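Local coordinates for 2,3-dihydroxybenzoate-AMP ligase (Bacillus subtilis, PDB 1MDB), which is an AMP-binding enzyme of the ANL clan, built from a large N-terminal alpha/beta region and a smaller C-terminal domain, at residues V80-I85 with A125-D130; A459-P464 with V520-L525. All coordinates share one frame; numbering follows the deposited sequence.

Contact 1. Residues V80-I85 with A125-D130; sequences VQLPNI and AYIIPD
V80 and I127 form a parallel beta bridge between strands 77-80 and 125-132, neighbours in a mixed sheet of the N-terminal alpha/beta region. Q81 N continues the pairing with a nearly straight hydrogen bond to I127 O (2.9 Å, 168°). With CG anti to the backbone N (chi1 177°) and the chain extended beyond it, the Q81 amide reaches the Y126 hydroxyl. Its CB lies near I127 O and Y126 CE2; further out, CD sits 3.8 Å from Y126 OH. At the tip, OE1 accepts a short bond from Y126 OH (2.6 Å) and lies in the ring plane, with the amide turned 36° from that plane. NE2 donates to the carbonyls of L106 and H109, so both ends of this buried amide are held. I128 CG2 rests over one face of the tyrosine, toward its rim. Beyond the bridge the contact turns apolar: L82 CD2 lies against P129 CD (3.6 Å), and P83 CD meets P129 CG (3.7 Å) where the two proline rings pass at a slant. P129 has no N-H to continue the parallel pairing, and its CD stands 3.2 Å from Q81 O.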
ATOM      1  N   VAL A  80      15.037   5.141   0.076  1.00 23.75           N
ATOM      2  CA  VAL A  80      15.047   4.291   1.264  1.00 23.85           C
ATOM      3  C   VAL A  80      14.424   2.940   0.894  1.00 23.87           C
ATOM      4  O   VAL A  80      13.285   2.872   0.426  1.00 25.54           O
ATOM      5  CB  VAL A  80      14.226   4.932   2.432  1.00 23.61           C
ATOM      6  CG1 VAL A  80      14.385   4.106   3.709  1.00 24.77           C
ATOM      7  CG2 VAL A  80      14.679   6.367   2.680  1.00 22.17           C
ATOM      8  N   GLN A  81      15.179   1.870   1.069  1.00 24.03           N
ATOM      9  CA  GLN A  81      14.679   0.530   0.764  1.00 26.74           C
ATOM     10  C   GLN A  81      14.983  -0.404   1.934  1.00 26.39           C
ATOM     11  O   GLN A  81      15.859  -1.266   1.848  1.00 28.72           O
ATOM     12  CB  GLN A  81      15.318  -0.002  -0.527  1.00 23.86           C
ATOM     13  CG  GLN A  81      14.904  -1.429  -0.890  1.00 22.93           C
ATOM     14  CD  GLN A  81      15.589  -1.938  -2.149  1.00 25.24           C
ATOM     15  OE1 GLN A  81      16.751  -1.618  -2.402  1.00 25.90           O
ATOM     16  NE2 GLN A  81      14.882  -2.747  -2.931  1.00 25.33           N
ATOM     17  N   LEU A  82      14.241  -0.227   3.023  1.00 26.33           N
ATOM     18  CA  LEU A  82      14.434  -1.028   4.234  1.00 27.16           C
ATOM     19  C   LEU A  82      13.277  -1.968   4.518  1.00 26.82           C
ATOM     20  O   LEU A  82      12.142  -1.701   4.146  1.00 27.66           O
ATOM     21  CB  LEU A  82      14.625  -0.107   5.444  1.00 25.15           C
ATOM     22  CG  LEU A  82      15.880   0.767   5.430  1.00 25.57           C
ATOM     23  CD1 LEU A  82      15.852   1.722   6.607  1.00 25.65           C
ATOM     24  CD2 LEU A  82      17.126  -0.122   5.458  1.00 22.10           C
ATOM     25  N   PRO A  83      13.554  -3.086   5.201  1.00 29.13           N
ATOM     26  CA  PRO A  83      12.496  -4.049   5.524  1.00 25.36           C
ATOM     27  C   PRO A  83      11.741  -3.494   6.715  1.00 25.34           C
ATOM     28  O   PRO A  83      11.857  -2.311   7.044  1.00 23.90           O
ATOM     29  CB  PRO A  83      13.262  -5.323   5.893  1.00 28.96           C
ATOM     30  CG  PRO A  83      14.772  -4.979   5.663  1.00 29.51           C
ATOM     31  CD  PRO A  83      14.839  -3.492   5.790  1.00 26.38           C
ATOM     32  N   ASN A  84      10.987  -4.347   7.387  1.00 22.66           N
ATOM     33  CA  ASN A  84      10.250  -3.898   8.552  1.00 24.04           C
ATOM     34  C   ASN A  84      11.175  -3.951   9.775  1.00 25.72           C
ATOM     35  O   ASN A  84      11.114  -4.891  10.568  1.00 26.38           O
ATOM     36  CB  ASN A  84       9.027  -4.793   8.770  1.00 21.89           C
ATOM     37  CG  ASN A  84       7.921  -4.538   7.751  1.00 23.54           C
ATOM     38  OD1 ASN A  84       8.132  -3.878   6.731  1.00 21.74           O
ATOM     39  ND2 ASN A  84       6.735  -5.073   8.025  1.00 21.72           N
ATOM     40  N   ILE A  85      12.042  -2.951   9.910  1.00 26.00           N
ATOM     41  CA  ILE A  85      12.968  -2.877  11.041  1.00 25.92           C
ATOM     42  C   ILE A  85      12.892  -1.490  11.673  1.00 27.13           C
ATOM     43  O   ILE A  85      12.369  -0.553  11.069  1.00 25.70           O
ATOM     44  CB  ILE A  85      14.424  -3.191  10.606  1.00 24.57           C
ATOM     45  CG1 ILE A  85      14.821  -2.326   9.410  1.00 25.55           C
ATOM     46  CG2 ILE A  85      14.543  -4.659  10.229  1.00 26.41           C
ATOM     47  CD1 ILE A  85      16.217  -2.622   8.869  1.00 24.91           C
ATOM     48  N   ALA A 125      21.484   9.858  -1.858  1.00 29.16           N
ATOM     49  CA  ALA A 125      21.833   8.708  -1.035  1.00 26.19           C
ATOM     50  C   ALA A 125      20.880   7.533  -1.240  1.00 25.65           C
ATOM     51  O   ALA A 125      19.736   7.692  -1.683  1.00 25.58           O
ATOM     52  CB  ALA A 125      21.871   9.118   0.437  1.00 27.01           C
ATOM     53  N   TYR A 126      21.376   6.344  -0.930  1.00 26.18           N
ATOM     54  CA  TYR A 126      20.621   5.098  -1.074  1.00 25.76           C
ATOM     55  C   TYR A 126      20.798   4.410   0.261  1.00 26.13           C
ATOM     56  O   TYR A 126      21.929   4.172   0.692  1.00 26.94           O
ATOM     57  CB  TYR A 126      21.235   4.255  -2.199  1.00 26.72           C
ATOM     58  CG  TYR A 126      20.613   2.889  -2.476  1.00 25.94           C
ATOM     59  CD1 TYR A 126      21.377   1.874  -3.051  1.00 26.66           C
ATOM     60  CD2 TYR A 126      19.274   2.621  -2.202  1.00 25.35           C
ATOM     61  CE1 TYR A 126      20.834   0.635  -3.345  1.00 25.21           C
ATOM     62  CE2 TYR A 126      18.719   1.383  -2.495  1.00 23.18           C
ATOM     63  CZ  TYR A 126      19.509   0.392  -3.070  1.00 26.48           C
ATOM     64  OH  TYR A 126      18.981  -0.840  -3.390  1.00 26.11           O
ATOM     65  N   ILE A 127      19.690   4.112   0.928  1.00 25.92           N
ATOM     66  CA  ILE A 127      19.737   3.465   2.239  1.00 27.13           C
ATOM     67  C   ILE A 127      19.145   2.051   2.211  1.00 27.62           C
ATOM     68  O   ILE A 127      17.972   1.861   1.871  1.00 27.89           O
ATOM     69  CB  ILE A 127      18.991   4.321   3.275  1.00 25.09           C
ATOM     70  CG1 ILE A 127      19.625   5.720   3.325  1.00 25.54           C
ATOM     71  CG2 ILE A 127      19.042   3.655   4.644  1.00 27.20           C
ATOM     72  CD1 ILE A 127      18.976   6.669   4.337  1.00 22.48           C
ATOM     73  N   ILE A 128      19.966   1.070   2.581  1.00 26.37           N
ATOM     74  CA  ILE A 128      19.569  -0.339   2.574  1.00 27.36           C
ATOM     75  C   ILE A 128      20.007  -1.112   3.819  1.00 29.67           C
ATOM     76  O   ILE A 128      20.845  -0.648   4.598  1.00 29.71           O
ATOM     77  CB  ILE A 128      20.216  -1.095   1.397  1.00 26.74           C
ATOM     78  CG1 ILE A 128      21.734  -0.873   1.434  1.00 27.21           C
ATOM     79  CG2 ILE A 128      19.625  -0.647   0.067  1.00 29.17           C
ATOM     80  CD1 ILE A 128      22.521  -1.815   0.545  1.00 25.21           C
ATOM     81  N   PRO A 129      19.418  -2.299   4.034  1.00 29.32           N
ATOM     82  CA  PRO A 129      19.814  -3.103   5.195  1.00 30.49           C
ATOM     83  C   PRO A 129      20.984  -3.919   4.637  1.00 32.11           C
ATOM     84  O   PRO A 129      21.223  -3.886   3.426  1.00 33.37           O
ATOM     85  CB  PRO A 129      18.577  -3.961   5.455  1.00 31.59           C
ATOM     86  CG  PRO A 129      18.049  -4.204   4.051  1.00 30.03           C
ATOM     87  CD  PRO A 129      18.194  -2.833   3.405  1.00 27.18           C
ATOM     88  N   ASP A 130      21.730  -4.628   5.475  1.00 33.47           N
ATOM     89  CA  ASP A 130      22.824  -5.430   4.936  1.00 33.73           C
ATOM     90  C   ASP A 130      22.243  -6.592   4.139  1.00 33.64           C
ATOM     91  O   ASP A 130      22.616  -6.837   2.994  1.00 33.41           O
ATOM     92  CB  ASP A 130      23.731  -5.973   6.053  1.00 34.77           C
ATOM     93  CG  ASP A 130      22.960  -6.433   7.277  1.00 36.70           C
ATOM     94  OD1 ASP A 130      21.765  -6.773   7.155  1.00 37.75           O
ATOM     95  OD2 ASP A 130      23.559  -6.466   8.374  1.00 38.21           O
TER

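Contact 2. Residues A459-P464 with V520-L525; sequences AMVSMP and VSKKAL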
ATOM      1  N   ALA A 459      -7.696 -16.126  -9.698  1.00 25.39           N
ATOM      2  CA  ALA A 459      -7.436 -14.870 -10.392  1.00 25.82           C
ATOM      3  C   ALA A 459      -7.758 -15.106 -11.864  1.00 25.70           C
ATOM      4  O   ALA A 459      -7.120 -15.920 -12.529  1.00 27.47           O
ATOM      5  CB  ALA A 459      -5.993 -14.458 -10.228  1.00 24.65           C
ATOM      6  N   MET A 460      -8.759 -14.393 -12.363  1.00 26.94           N
ATOM      7  CA  MET A 460      -9.191 -14.537 -13.750  1.00 25.20           C
ATOM      8  C   MET A 460      -8.701 -13.392 -14.615  1.00 24.53           C
ATOM      9  O   MET A 460      -8.936 -12.218 -14.304  1.00 23.05           O
ATOM     10  CB  MET A 460     -10.715 -14.613 -13.794  1.00 27.78           C
ATOM     11  CG  MET A 460     -11.324 -14.653 -15.181  1.00 29.92           C
ATOM     12  SD  MET A 460     -13.117 -14.784 -15.031  1.00 33.54           S
ATOM     13  CE  MET A 460     -13.568 -15.378 -16.637  1.00 31.61           C
ATOM     14  N   VAL A 461      -8.039 -13.735 -15.716  1.00 25.38           N
ATOM     15  CA  VAL A 461      -7.512 -12.725 -16.617  1.00 25.05           C
ATOM     16  C   VAL A 461      -7.859 -12.993 -18.076  1.00 26.84           C
ATOM     17  O   VAL A 461      -8.303 -14.088 -18.448  1.00 28.05           O
ATOM     18  CB  VAL A 461      -5.965 -12.610 -16.476  1.00 26.72           C
ATOM     19  CG1 VAL A 461      -5.595 -12.335 -15.017  1.00 25.41           C
ATOM     20  CG2 VAL A 461      -5.296 -13.882 -16.942  1.00 26.01           C
ATOM     21  N   SER A 462      -7.669 -11.981 -18.907  1.00 25.99           N
ATOM     22  CA  SER A 462      -7.942 -12.129 -20.321  1.00 28.59           C
ATOM     23  C   SER A 462      -6.769 -12.854 -20.974  1.00 28.67           C
ATOM     24  O   SER A 462      -5.659 -12.883 -20.433  1.00 25.69           O
ATOM     25  CB  SER A 462      -8.087 -10.759 -20.969  1.00 31.87           C
ATOM     26  OG  SER A 462      -6.846 -10.083 -20.940  1.00 35.41           O
ATOM     27  N   MET A 463      -7.038 -13.460 -22.125  1.00 28.80           N
ATOM     28  CA  MET A 463      -6.010 -14.138 -22.911  1.00 29.59           C
ATOM     29  C   MET A 463      -6.394 -13.878 -24.361  1.00 30.63           C
ATOM     30  O   MET A 463      -7.579 -13.770 -24.689  1.00 28.62           O
ATOM     31  CB  MET A 463      -5.968 -15.645 -22.630  1.00 29.57           C
ATOM     32  CG  MET A 463      -7.140 -16.458 -23.185  1.00 30.57           C
ATOM     33  SD  MET A 463      -6.934 -18.231 -22.846  1.00 29.90           S
ATOM     34  CE  MET A 463      -8.281 -18.944 -23.810  1.00 30.46           C
ATOM     35  N   PRO A 464      -5.396 -13.761 -25.246  1.00 30.80           N
ATOM     36  CA  PRO A 464      -5.601 -13.505 -26.679  1.00 30.72           C
ATOM     37  C   PRO A 464      -6.416 -14.567 -27.432  1.00 30.59           C
ATOM     38  O   PRO A 464      -6.355 -15.752 -27.121  1.00 28.73           O
ATOM     39  CB  PRO A 464      -4.169 -13.409 -27.222  1.00 32.32           C
ATOM     40  CG  PRO A 464      -3.365 -12.956 -26.017  1.00 34.12           C
ATOM     41  CD  PRO A 464      -3.960 -13.797 -24.917  1.00 31.89           C
ATOM     42  N   VAL A 520      -1.893  -9.716  -6.086  1.00 27.98           N
ATOM     43  CA  VAL A 520      -1.753 -10.503  -7.296  1.00 27.78           C
ATOM     44  C   VAL A 520      -1.460  -9.529  -8.428  1.00 26.95           C
ATOM     45  O   VAL A 520      -2.032  -8.441  -8.486  1.00 25.17           O
ATOM     46  CB  VAL A 520      -3.051 -11.277  -7.613  1.00 28.55           C
ATOM     47  CG1 VAL A 520      -2.926 -11.986  -8.949  1.00 31.18           C
ATOM     48  CG2 VAL A 520      -3.334 -12.283  -6.517  1.00 30.58           C
ATOM     49  N   SER A 521      -0.527  -9.905  -9.296  1.00 24.97           N
ATOM     50  CA  SER A 521      -0.182  -9.092 -10.445  1.00 23.74           C
ATOM     51  C   SER A 521      -0.913  -9.730 -11.623  1.00 24.71           C
ATOM     52  O   SER A 521      -0.441 -10.720 -12.189  1.00 22.62           O
ATOM     53  CB  SER A 521       1.320  -9.140 -10.705  1.00 25.77           C
ATOM     54  OG  SER A 521       1.625  -8.560 -11.957  1.00 24.93           O
ATOM     55  N   LYS A 522      -2.067  -9.186 -11.983  1.00 24.22           N
ATOM     56  CA  LYS A 522      -2.813  -9.755 -13.093  1.00 26.59           C
ATOM     57  C   LYS A 522      -2.042  -9.572 -14.390  1.00 27.59           C
ATOM     58  O   LYS A 522      -2.137 -10.399 -15.295  1.00 25.28           O
ATOM     59  CB  LYS A 522      -4.221  -9.153 -13.165  1.00 25.95           C
ATOM     60  CG  LYS A 522      -5.143  -9.790 -12.110  1.00 27.43           C
ATOM     61  CD  LYS A 522      -6.622  -9.451 -12.303  1.00 31.17           C
ATOM     62  CE  LYS A 522      -7.475 -10.281 -11.337  1.00 30.44           C
ATOM     63  NZ  LYS A 522      -8.930 -10.078 -11.549  1.00 37.92           N
ATOM     64  N   LYS A 523      -1.239  -8.514 -14.454  1.00 29.65           N
ATOM     65  CA  LYS A 523      -0.427  -8.272 -15.642  1.00 33.54           C
ATOM     66  C   LYS A 523       0.531  -9.462 -15.850  1.00 32.54           C
ATOM     67  O   LYS A 523       0.690  -9.962 -16.964  1.00 30.79           O
ATOM     68  CB  LYS A 523       0.370  -6.980 -15.476  1.00 33.79           C
ATOM     69  CG  LYS A 523       1.262  -6.672 -16.660  1.00 40.74           C
ATOM     70  CD  LYS A 523       2.230  -5.538 -16.349  1.00 45.38           C
ATOM     71  CE  LYS A 523       3.229  -5.348 -17.478  1.00 48.68           C
ATOM     72  NZ  LYS A 523       4.349  -4.452 -17.079  1.00 52.00           N
ATOM     73  N   ALA A 524       1.154  -9.924 -14.772  1.00 32.13           N
ATOM     74  CA  ALA A 524       2.074 -11.053 -14.865  1.00 33.12           C
ATOM     75  C   ALA A 524       1.310 -12.294 -15.322  1.00 33.09           C
ATOM     76  O   ALA A 524       1.819 -13.089 -16.122  1.00 33.49           O
ATOM     77  CB  ALA A 524       2.733 -11.313 -13.517  1.00 34.14           C
ATOM     78  N   LEU A 525       0.091 -12.457 -14.808  1.00 30.17           N
ATOM     79  CA  LEU A 525      -0.745 -13.592 -15.176  1.00 29.17           C
ATOM     80  C   LEU A 525      -1.123 -13.516 -16.649  1.00 29.98           C
ATOM     81  O   LEU A 525      -1.188 -14.535 -17.336  1.00 31.69           O
ATOM     82  CB  LEU A 525      -2.005 -13.640 -14.309  1.00 27.52           C
ATOM     83  CG  LEU A 525      -1.768 -14.122 -12.876  1.00 24.91           C
ATOM     84  CD1 LEU A 525      -3.073 -14.057 -12.074  1.00 25.97           C
ATOM     85  CD2 LEU A 525      -1.227 -15.553 -12.914  1.00 22.55           C
TER
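V461, in segment 459-464 of strand 455-465, faces the first turn of the helix that begins at K522; V461 CA and K522 CA are 6.6 Å apart, and no backbone hydrogen bond joins the segments. Side chains make most of the contact, and A459 and V461 both direct their CB atoms at the helix while M460 between them points the other way. V461 CG1 lies between two helix side chains, touching K522 CG and L525 CB, each at 3.9 Å. Its chi1 of -55° sets CG1 anti to the carbonyl carbon; CG2 reaches instead the backbone carbonyl of L525. One step back along the strand, A459 CB packs tightly on L525 CD1 (3.5 Å) and more loosely on V520 CG1 (4.1 Å).

K522 carries its aliphatic part slantwise past the valine. The chain is extended beyond CG, laying CB, CG and CD along V461 CG1 and bringing NZ up to M460 O, a weak hydrogen bond of 3.5 Å. The stronger partner of NZ is E446, in a salt bridge; E446 OE1 also accepts from M460 N, so a single carboxylate oxygen links the strand backbone to the lysine. The helix start is fixed by S521 at the N-cap, whose OG accepts from A524 N (3.2 Å).

Segment 520-525 directly follows K519 of the 2,3-dihydroxy-benzoic acid pocket, and strand 455-465 is an outermost strand of a three-stranded sheet in the C-terminal domain, hydrogen-bonded to strand 469-478, whose F475 also touches L525. Helix 522-534 follows the strand onward, R526 meeting V461 and I529 meeting M463, while helix 442-449 lies beside M460 and K522.

From the N terminus, the chain first closes contact 1: leaving strand 77-80, it passes through helix 86-98, strand 101-104 and helix 111-120, then returns in strand 125-132 beside its starting strand. Contact 2 opens more than 300 residues later. There strand 455-465 leads into strand 469-478, helix 485-494 and strand 505-508 before helix 522-534 comes back to it. The two loops are in series, neither nested nor crossed. Contact 1 joins strands within a sheet of the N-terminal region, whereas contact 2 seats the last helix on a C-terminal sheet. Their centres lie 31 Å apart and their nearest atoms about 17 Å, without touching.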